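Local coordinates for protein phist (Plasmodium falciparum, PDB 4JLE) that binds the intracellular segment of the virulence factor PfEMP1 through its PHIST domain and travels with it to knobs on the infected red cell surface, at residues F55-I66 against F84-A95. Sequence-based numbering, arbitrary orientation.
Sequences FKKVEENIFKFI and FKFAHFEMQGYA
Phe-63 and Phe-84 lie in an offset stack, centroids 4.2 Å apart and planes 15° from parallel, their side chains running past each other in opposite directions. Phe-63 CD1 sits over the centre of the Phe-84 ring, while Phe-84 CB makes a CH-pi contact over the face of Phe-63. Ile-66 closes the edge of Phe-84, its CG2 3.6 Å from Phe-84 CE1. Two helical turns on from Phe-84, Met-91 is a knob among Phe-55, Glu-59, Ile-62 and Phe-63. Its chain bends at the last torsion (chi3 -80°), carrying CE to 3.4 Å from Glu-59 OE1, and SD lies 3.8 Å from Ile-62 CD1. This is the tightly packed side, where antiparallel helices 37-72 and 77-110 of the PHIST three-helix bundle join.

The flank formed by His-88 and Gln-92 is looser and partly open to solvent. With CG anti to the backbone N (chi1 168°), the His-88 ring reaches across so that ND1 donates to the syn lone pair of Glu-59 OE1 at 2.7 Å, with OE1 slightly tilted from the ring plane. Gln-92 CG lies over one face of that imidazole, toward its rim, and probably helps limit its rotation. Farther along, Gln-92 OE1 comes to 3.2 Å from Phe-55 CE2, and Ala-95 CB lies over a face of Phe-55. Met-138 of the second subunit also packs on Phe-55.

The chemistry is thus mainly apolar, with one buried carboxylate engaged by a histidine; that carboxylate would probably favour a protonated imidazole, in which case the helix pairing would gain an electrostatic part.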
ATOM      1  N   PHE B  55       6.929   2.045  10.969  1.00 56.79           N
ATOM      2  CA  PHE B  55       5.866   1.105  10.626  1.00 57.77           C
ATOM      3  C   PHE B  55       6.432  -0.318  10.533  1.00 60.83           C
ATOM      4  O   PHE B  55       5.816  -1.253  11.054  1.00 60.92           O
ATOM      5  CB  PHE B  55       5.153   1.537   9.324  1.00 60.79           C
ATOM      6  CG  PHE B  55       4.344   0.485   8.604  1.00 64.79           C
ATOM      7  CD1 PHE B  55       3.072   0.142   9.041  1.00 68.49           C
ATOM      8  CD2 PHE B  55       4.833  -0.127   7.453  1.00 69.55           C
ATOM      9  CE1 PHE B  55       2.324  -0.845   8.379  1.00 70.06           C
ATOM     10  CE2 PHE B  55       4.094  -1.122   6.803  1.00 72.94           C
ATOM     11  CZ  PHE B  55       2.844  -1.476   7.272  1.00 70.81           C
ATOM     12  N   LYS B  56       7.594  -0.468   9.856  1.00 55.36           N
ATOM     13  CA  LYS B  56       8.322  -1.713   9.650  1.00 54.93           C
ATOM     14  C   LYS B  56       8.787  -2.295  10.969  1.00 57.29           C
ATOM     15  O   LYS B  56       8.726  -3.512  11.131  1.00 58.37           O
ATOM     16  CB  LYS B  56       9.506  -1.508   8.706  1.00 58.36           C
ATOM     17  CG  LYS B  56       9.182  -1.975   7.290  1.00 91.50           C
ATOM     18  CD  LYS B  56      10.323  -1.733   6.299  1.00106.67           C
ATOM     19  CE  LYS B  56      10.083  -0.552   5.383  1.00116.16           C
ATOM     20  NZ  LYS B  56       9.174  -0.867   4.237  1.00121.31           N
ATOM     21  N   LYS B  57       9.206  -1.440  11.924  1.00 50.90           N
ATOM     22  CA  LYS B  57       9.587  -1.870  13.264  1.00 51.05           C
ATOM     23  C   LYS B  57       8.355  -2.434  14.017  1.00 55.07           C
ATOM     24  O   LYS B  57       8.503  -3.431  14.722  1.00 55.71           O
ATOM     25  CB  LYS B  57      10.244  -0.752  14.076  1.00 53.55           C
ATOM     26  CG  LYS B  57      11.686  -0.457  13.684  1.00 81.89           C
ATOM     27  CD  LYS B  57      12.187   0.766  14.447  1.00 97.61           C
ATOM     28  CE  LYS B  57      13.505   1.318  13.967  1.00101.43           C
ATOM     29  NZ  LYS B  57      13.334   2.702  13.451  1.00102.55           N
ATOM     30  N   VAL B  58       7.149  -1.835  13.840  1.00 50.40           N
ATOM     31  CA  VAL B  58       5.912  -2.337  14.455  1.00 50.22           C
ATOM     32  C   VAL B  58       5.603  -3.736  13.887  1.00 55.51           C
ATOM     33  O   VAL B  58       5.328  -4.640  14.666  1.00 56.18           O
ATOM     34  CB  VAL B  58       4.692  -1.394  14.308  1.00 52.83           C
ATOM     35  CG1 VAL B  58       3.431  -2.017  14.913  1.00 51.78           C
ATOM     36  CG2 VAL B  58       4.977  -0.017  14.918  1.00 51.94           C
ATOM     37  N   GLU B  59       5.708  -3.928  12.554  1.00 51.70           N
ATOM     38  CA  GLU B  59       5.466  -5.228  11.919  1.00 51.63           C
ATOM     39  C   GLU B  59       6.395  -6.300  12.449  1.00 57.89           C
ATOM     40  O   GLU B  59       5.935  -7.404  12.729  1.00 58.50           O
ATOM     41  CB  GLU B  59       5.601  -5.144  10.412  1.00 52.58           C
ATOM     42  CG  GLU B  59       4.440  -4.445   9.726  1.00 64.06           C
ATOM     43  CD  GLU B  59       4.506  -4.590   8.220  1.00 97.01           C
ATOM     44  OE1 GLU B  59       3.553  -5.152   7.628  1.00 94.02           O
ATOM     45  OE2 GLU B  59       5.530  -4.164   7.635  1.00102.19           O
ATOM     46  N   GLU B  60       7.686  -5.972  12.625  1.00 55.44           N
ATOM     47  CA  GLU B  60       8.704  -6.869  13.183  1.00 55.44           C
ATOM     48  C   GLU B  60       8.306  -7.310  14.582  1.00 57.82           C
ATOM     49  O   GLU B  60       8.400  -8.488  14.907  1.00 57.41           O
ATOM     50  CB  GLU B  60      10.081  -6.162  13.240  1.00 56.86           C
ATOM     51  CG  GLU B  60      10.803  -6.067  11.910  1.00 72.11           C
ATOM     52  CD  GLU B  60      12.009  -5.137  11.811  1.00 98.75           C
ATOM     53  OE1 GLU B  60      12.527  -4.692  12.862  1.00 89.35           O
ATOM     54  OE2 GLU B  60      12.430  -4.845  10.668  1.00 89.43           O
ATOM     55  N   ASN B  61       7.859  -6.350  15.404  1.00 54.43           N
ATOM     56  CA  ASN B  61       7.438  -6.587  16.785  1.00 54.62           C
ATOM     57  C   ASN B  61       6.216  -7.520  16.830  1.00 56.82           C
ATOM     58  O   ASN B  61       6.174  -8.390  17.693  1.00 57.09           O
ATOM     59  CB  ASN B  61       7.171  -5.261  17.516  1.00 50.83           C
ATOM     60  CG  ASN B  61       8.429  -4.440  17.760  1.00 74.38           C
ATOM     61  OD1 ASN B  61       9.560  -4.942  17.680  1.00 71.04           O
ATOM     62  ND2 ASN B  61       8.261  -3.149  18.057  1.00 58.90           N
ATOM     63  N   ILE B  62       5.262  -7.369  15.891  1.00 51.28           N
ATOM     64  CA  ILE B  62       4.081  -8.241  15.831  1.00 50.47           C
ATOM     65  C   ILE B  62       4.544  -9.661  15.493  1.00 53.43           C
ATOM     66  O   ILE B  62       4.189 -10.596  16.198  1.00 53.98           O
ATOM     67  CB  ILE B  62       3.019  -7.715  14.821  1.00 51.70           C
ATOM     68  CG1 ILE B  62       2.465  -6.329  15.244  1.00 50.51           C
ATOM     69  CG2 ILE B  62       1.896  -8.749  14.620  1.00 51.37           C
ATOM     70  CD1 ILE B  62       1.827  -5.501  14.119  1.00 47.03           C
ATOM     71  N   PHE B  63       5.358  -9.801  14.443  1.00 50.72           N
ATOM     72  CA  PHE B  63       5.873 -11.077  13.947  1.00 52.98           C
ATOM     73  C   PHE B  63       6.780 -11.796  14.988  1.00 60.78           C
ATOM     74  O   PHE B  63       6.756 -13.037  15.077  1.00 61.38           O
ATOM     75  CB  PHE B  63       6.592 -10.873  12.595  1.00 54.92           C
ATOM     76  CG  PHE B  63       5.704 -10.448  11.423  1.00 55.84           C
ATOM     77  CD1 PHE B  63       4.329 -10.691  11.437  1.00 58.30           C
ATOM     78  CD2 PHE B  63       6.253  -9.850  10.293  1.00 56.96           C
ATOM     79  CE1 PHE B  63       3.513 -10.295  10.365  1.00 58.55           C
ATOM     80  CE2 PHE B  63       5.440  -9.473   9.212  1.00 59.47           C
ATOM     81  CZ  PHE B  63       4.075  -9.698   9.259  1.00 57.85           C
ATOM     82  N   LYS B  64       7.522 -11.023  15.807  1.00 57.60           N
ATOM     83  CA  LYS B  64       8.348 -11.584  16.871  1.00 58.58           C
ATOM     84  C   LYS B  64       7.436 -12.196  17.927  1.00 61.94           C
ATOM     85  O   LYS B  64       7.694 -13.303  18.403  1.00 62.90           O
ATOM     86  CB  LYS B  64       9.273 -10.505  17.482  1.00 61.52           C
ATOM     87  CG  LYS B  64      10.225 -11.018  18.542  1.00 72.96           C
ATOM     88  CD  LYS B  64      11.304  -9.992  18.791  1.00 88.96           C
ATOM     89  CE  LYS B  64      12.268 -10.498  19.814  1.00110.07           C
ATOM     90  NZ  LYS B  64      13.394  -9.540  20.024  1.00118.63           N
ATOM     91  N   PHE B  65       6.359 -11.479  18.273  1.00 56.58           N
ATOM     92  CA  PHE B  65       5.392 -11.940  19.253  1.00 56.81           C
ATOM     93  C   PHE B  65       4.691 -13.219  18.764  1.00 62.79           C
ATOM     94  O   PHE B  65       4.550 -14.157  19.547  1.00 65.43           O
ATOM     95  CB  PHE B  65       4.365 -10.834  19.567  1.00 57.95           C
ATOM     96  CG  PHE B  65       3.284 -11.282  20.511  1.00 60.04           C
ATOM     97  CD1 PHE B  65       3.512 -11.326  21.878  1.00 64.44           C
ATOM     98  CD2 PHE B  65       2.051 -11.708  20.028  1.00 61.68           C
ATOM     99  CE1 PHE B  65       2.529 -11.788  22.747  1.00 66.86           C
ATOM    100  CE2 PHE B  65       1.069 -12.176  20.894  1.00 66.07           C
ATOM    101  CZ  PHE B  65       1.316 -12.227  22.247  1.00 66.12           C
ATOM    102  N   ILE B  66       4.251 -13.260  17.483  1.00 57.03           N
ATOM    103  CA  ILE B  66       3.545 -14.419  16.923  1.00 56.42           C
ATOM    104  C   ILE B  66       4.500 -15.632  16.838  1.00 63.78           C
ATOM    105  O   ILE B  66       4.045 -16.780  16.926  1.00 62.87           O
ATOM    106  CB  ILE B  66       2.852 -14.072  15.557  1.00 57.69           C
ATOM    107  CG1 ILE B  66       1.880 -12.861  15.689  1.00 56.10           C
ATOM    108  CG2 ILE B  66       2.119 -15.279  14.932  1.00 58.34           C
ATOM    109  CD1 ILE B  66       0.735 -12.958  16.793  1.00 47.07           C
ATOM    110  N   PHE B  84       1.733 -14.411   7.521  1.00 50.56           N
ATOM    111  CA  PHE B  84       2.535 -13.195   7.696  1.00 50.87           C
ATOM    112  C   PHE B  84       2.495 -12.321   6.444  1.00 55.76           C
ATOM    113  O   PHE B  84       2.360 -11.085   6.542  1.00 55.01           O
ATOM    114  CB  PHE B  84       3.990 -13.541   8.048  1.00 53.13           C
ATOM    115  CG  PHE B  84       4.262 -13.870   9.504  1.00 54.75           C
ATOM    116  CD1 PHE B  84       3.213 -14.053  10.409  1.00 56.75           C
ATOM    117  CD2 PHE B  84       5.563 -13.984   9.973  1.00 56.63           C
ATOM    118  CE1 PHE B  84       3.465 -14.358  11.749  1.00 58.12           C
ATOM    119  CE2 PHE B  84       5.812 -14.291  11.316  1.00 59.85           C
ATOM    120  CZ  PHE B  84       4.762 -14.492  12.193  1.00 57.71           C
ATOM    121  N   LYS B  85       2.589 -12.975   5.273  1.00 52.35           N
ATOM    122  CA  LYS B  85       2.532 -12.317   3.970  1.00 51.50           C
ATOM    123  C   LYS B  85       1.189 -11.566   3.838  1.00 54.97           C
ATOM    124  O   LYS B  85       1.221 -10.356   3.695  1.00 55.61           O
ATOM    125  CB  LYS B  85       2.765 -13.328   2.824  1.00 52.60           C
ATOM    126  CG  LYS B  85       4.226 -13.841   2.769  1.00 59.73           C
ATOM    127  CD  LYS B  85       4.447 -14.989   1.771  1.00 67.23           C
ATOM    128  CE  LYS B  85       5.789 -15.677   1.927  1.00 76.02           C
ATOM    129  NZ  LYS B  85       5.764 -17.080   1.428  1.00 81.16           N
ATOM    130  N   PHE B  86       0.039 -12.230   4.031  1.00 50.31           N
ATOM    131  CA  PHE B  86      -1.263 -11.566   3.895  1.00 49.76           C
ATOM    132  C   PHE B  86      -1.512 -10.478   4.958  1.00 52.24           C
ATOM    133  O   PHE B  86      -2.165  -9.486   4.650  1.00 51.51           O
ATOM    134  CB  PHE B  86      -2.411 -12.581   3.880  1.00 51.81           C
ATOM    135  CG  PHE B  86      -2.392 -13.518   2.680  1.00 54.48           C
ATOM    136  CD1 PHE B  86      -2.469 -13.020   1.380  1.00 57.09           C
ATOM    137  CD2 PHE B  86      -2.399 -14.899   2.851  1.00 58.51           C
ATOM    138  CE1 PHE B  86      -2.477 -13.886   0.277  1.00 57.96           C
ATOM    139  CE2 PHE B  86      -2.424 -15.765   1.744  1.00 61.62           C
ATOM    140  CZ  PHE B  86      -2.443 -15.249   0.468  1.00 58.76           C
ATOM    141  N   ALA B  87      -0.980 -10.640   6.177  1.00 47.89           N
ATOM    142  CA  ALA B  87      -1.123  -9.637   7.228  1.00 46.95           C
ATOM    143  C   ALA B  87      -0.352  -8.366   6.854  1.00 49.63           C
ATOM    144  O   ALA B  87      -0.862  -7.266   7.055  1.00 47.36           O
ATOM    145  CB  ALA B  87      -0.612 -10.191   8.542  1.00 48.23           C
ATOM    146  N   HIS B  88       0.859  -8.530   6.264  1.00 48.16           N
ATOM    147  CA  HIS B  88       1.713  -7.425   5.826  1.00 49.11           C
ATOM    148  C   HIS B  88       0.956  -6.516   4.842  1.00 54.72           C
ATOM    149  O   HIS B  88       1.002  -5.286   4.970  1.00 56.07           O
ATOM    150  CB  HIS B  88       3.028  -7.940   5.200  1.00 50.40           C
ATOM    151  CG  HIS B  88       3.799  -6.862   4.483  1.00 53.66           C
ATOM    152  ND1 HIS B  88       4.351  -5.799   5.167  1.00 54.91           N
ATOM    153  CD2 HIS B  88       3.999  -6.672   3.156  1.00 54.64           C
ATOM    154  CE1 HIS B  88       4.876  -5.017   4.244  1.00 54.07           C
ATOM    155  NE2 HIS B  88       4.696  -5.509   3.023  1.00 54.36           N
ATOM    156  N   PHE B  89       0.249  -7.146   3.893  1.00 50.05           N
ATOM    157  CA  PHE B  89      -0.591  -6.539   2.862  1.00 48.54           C
ATOM    158  C   PHE B  89      -1.755  -5.774   3.447  1.00 48.86           C
ATOM    159  O   PHE B  89      -2.104  -4.694   2.975  1.00 48.33           O
ATOM    160  CB  PHE B  89      -1.144  -7.644   1.949  1.00 50.70           C
ATOM    161  CG  PHE B  89      -0.145  -8.307   1.014  1.00 52.72           C
ATOM    162  CD1 PHE B  89       0.596  -7.548   0.102  1.00 54.70           C
ATOM    163  CD2 PHE B  89      -0.036  -9.693   0.961  1.00 54.47           C
ATOM    164  CE1 PHE B  89       1.473  -8.161  -0.789  1.00 56.25           C
ATOM    165  CE2 PHE B  89       0.856 -10.309   0.074  1.00 58.57           C
ATOM    166  CZ  PHE B  89       1.573  -9.541  -0.824  1.00 56.76           C
ATOM    167  N   GLU B  90      -2.396  -6.355   4.440  1.00 44.29           N
ATOM    168  CA  GLU B  90      -3.545  -5.733   5.123  1.00 43.23           C
ATOM    169  C   GLU B  90      -3.094  -4.490   5.922  1.00 45.47           C
ATOM    170  O   GLU B  90      -3.754  -3.455   5.844  1.00 44.43           O
ATOM    171  CB  GLU B  90      -4.222  -6.742   6.035  1.00 43.81           C
ATOM    172  CG  GLU B  90      -4.840  -7.905   5.275  1.00 54.21           C
ATOM    173  CD  GLU B  90      -5.702  -8.786   6.152  1.00 94.05           C
ATOM    174  OE1 GLU B  90      -5.197  -9.819   6.647  1.00 83.88           O
ATOM    175  OE2 GLU B  90      -6.865  -8.397   6.406  1.00105.57           O
ATOM    176  N   MET B  91      -1.937  -4.586   6.612  1.00 41.88           N
ATOM    177  CA  MET B  91      -1.341  -3.478   7.386  1.00 42.64           C
ATOM    178  C   MET B  91      -0.912  -2.329   6.464  1.00 46.14           C
ATOM    179  O   MET B  91      -1.206  -1.171   6.783  1.00 46.95           O
ATOM    180  CB  MET B  91      -0.187  -3.968   8.261  1.00 44.58           C
ATOM    181  CG  MET B  91      -0.676  -4.866   9.372  1.00 47.74           C
ATOM    182  SD  MET B  91       0.558  -5.360  10.584  1.00 53.06           S
ATOM    183  CE  MET B  91       1.405  -6.659   9.760  1.00 49.33           C
ATOM    184  N   GLN B  92      -0.316  -2.653   5.275  1.00 41.43           N
ATOM    185  CA  GLN B  92       0.033  -1.663   4.242  1.00 40.88           C
ATOM    186  C   GLN B  92      -1.222  -0.923   3.802  1.00 46.84           C
ATOM    187  O   GLN B  92      -1.205   0.299   3.737  1.00 47.83           O
ATOM    188  CB  GLN B  92       0.721  -2.300   3.018  1.00 41.55           C
ATOM    189  CG  GLN B  92       2.147  -2.828   3.282  1.00 62.17           C
ATOM    190  CD  GLN B  92       3.255  -1.801   3.089  1.00 85.15           C
ATOM    191  OE1 GLN B  92       3.298  -0.760   3.761  1.00 79.68           O
ATOM    192  NE2 GLN B  92       4.214  -2.096   2.199  1.00 73.93           N
ATOM    193  N   GLY B  93      -2.309  -1.666   3.597  1.00 44.11           N
ATOM    194  CA  GLY B  93      -3.611  -1.140   3.208  1.00 44.16           C
ATOM    195  C   GLY B  93      -4.164  -0.102   4.174  1.00 51.92           C
ATOM    196  O   GLY B  93      -4.664   0.949   3.759  1.00 51.87           O
ATOM    197  N   TYR B  94      -4.057  -0.382   5.475  1.00 50.83           N
ATOM    198  CA  TYR B  94      -4.494   0.533   6.521  1.00 52.01           C
ATOM    199  C   TYR B  94      -3.587   1.760   6.596  1.00 48.75           C
ATOM    200  O   TYR B  94      -4.097   2.862   6.768  1.00 45.78           O
ATOM    201  CB  TYR B  94      -4.548  -0.186   7.870  1.00 56.86           C
ATOM    202  CG  TYR B  94      -5.875  -0.869   8.085  1.00 65.66           C
ATOM    203  CD1 TYR B  94      -7.007  -0.139   8.457  1.00 69.87           C
ATOM    204  CD2 TYR B  94      -6.023  -2.236   7.860  1.00 67.40           C
ATOM    205  CE1 TYR B  94      -8.241  -0.764   8.634  1.00 73.67           C
ATOM    206  CE2 TYR B  94      -7.241  -2.878   8.079  1.00 68.91           C
ATOM    207  CZ  TYR B  94      -8.350  -2.138   8.462  1.00 83.65           C
ATOM    208  OH  TYR B  94      -9.560  -2.764   8.667  1.00 91.88           O
ATOM    209  N   ALA B  95      -2.272   1.574   6.409  1.00 45.40           N
ATOM    210  CA  ALA B  95      -1.301   2.681   6.407  1.00 46.38           C
ATOM    211  C   ALA B  95      -1.547   3.634   5.244  1.00 54.44           C
ATOM    212  O   ALA B  95      -1.414   4.830   5.451  1.00 54.34           O
ATOM    213  CB  ALA B  95       0.121   2.150   6.357  1.00 47.00           C
TER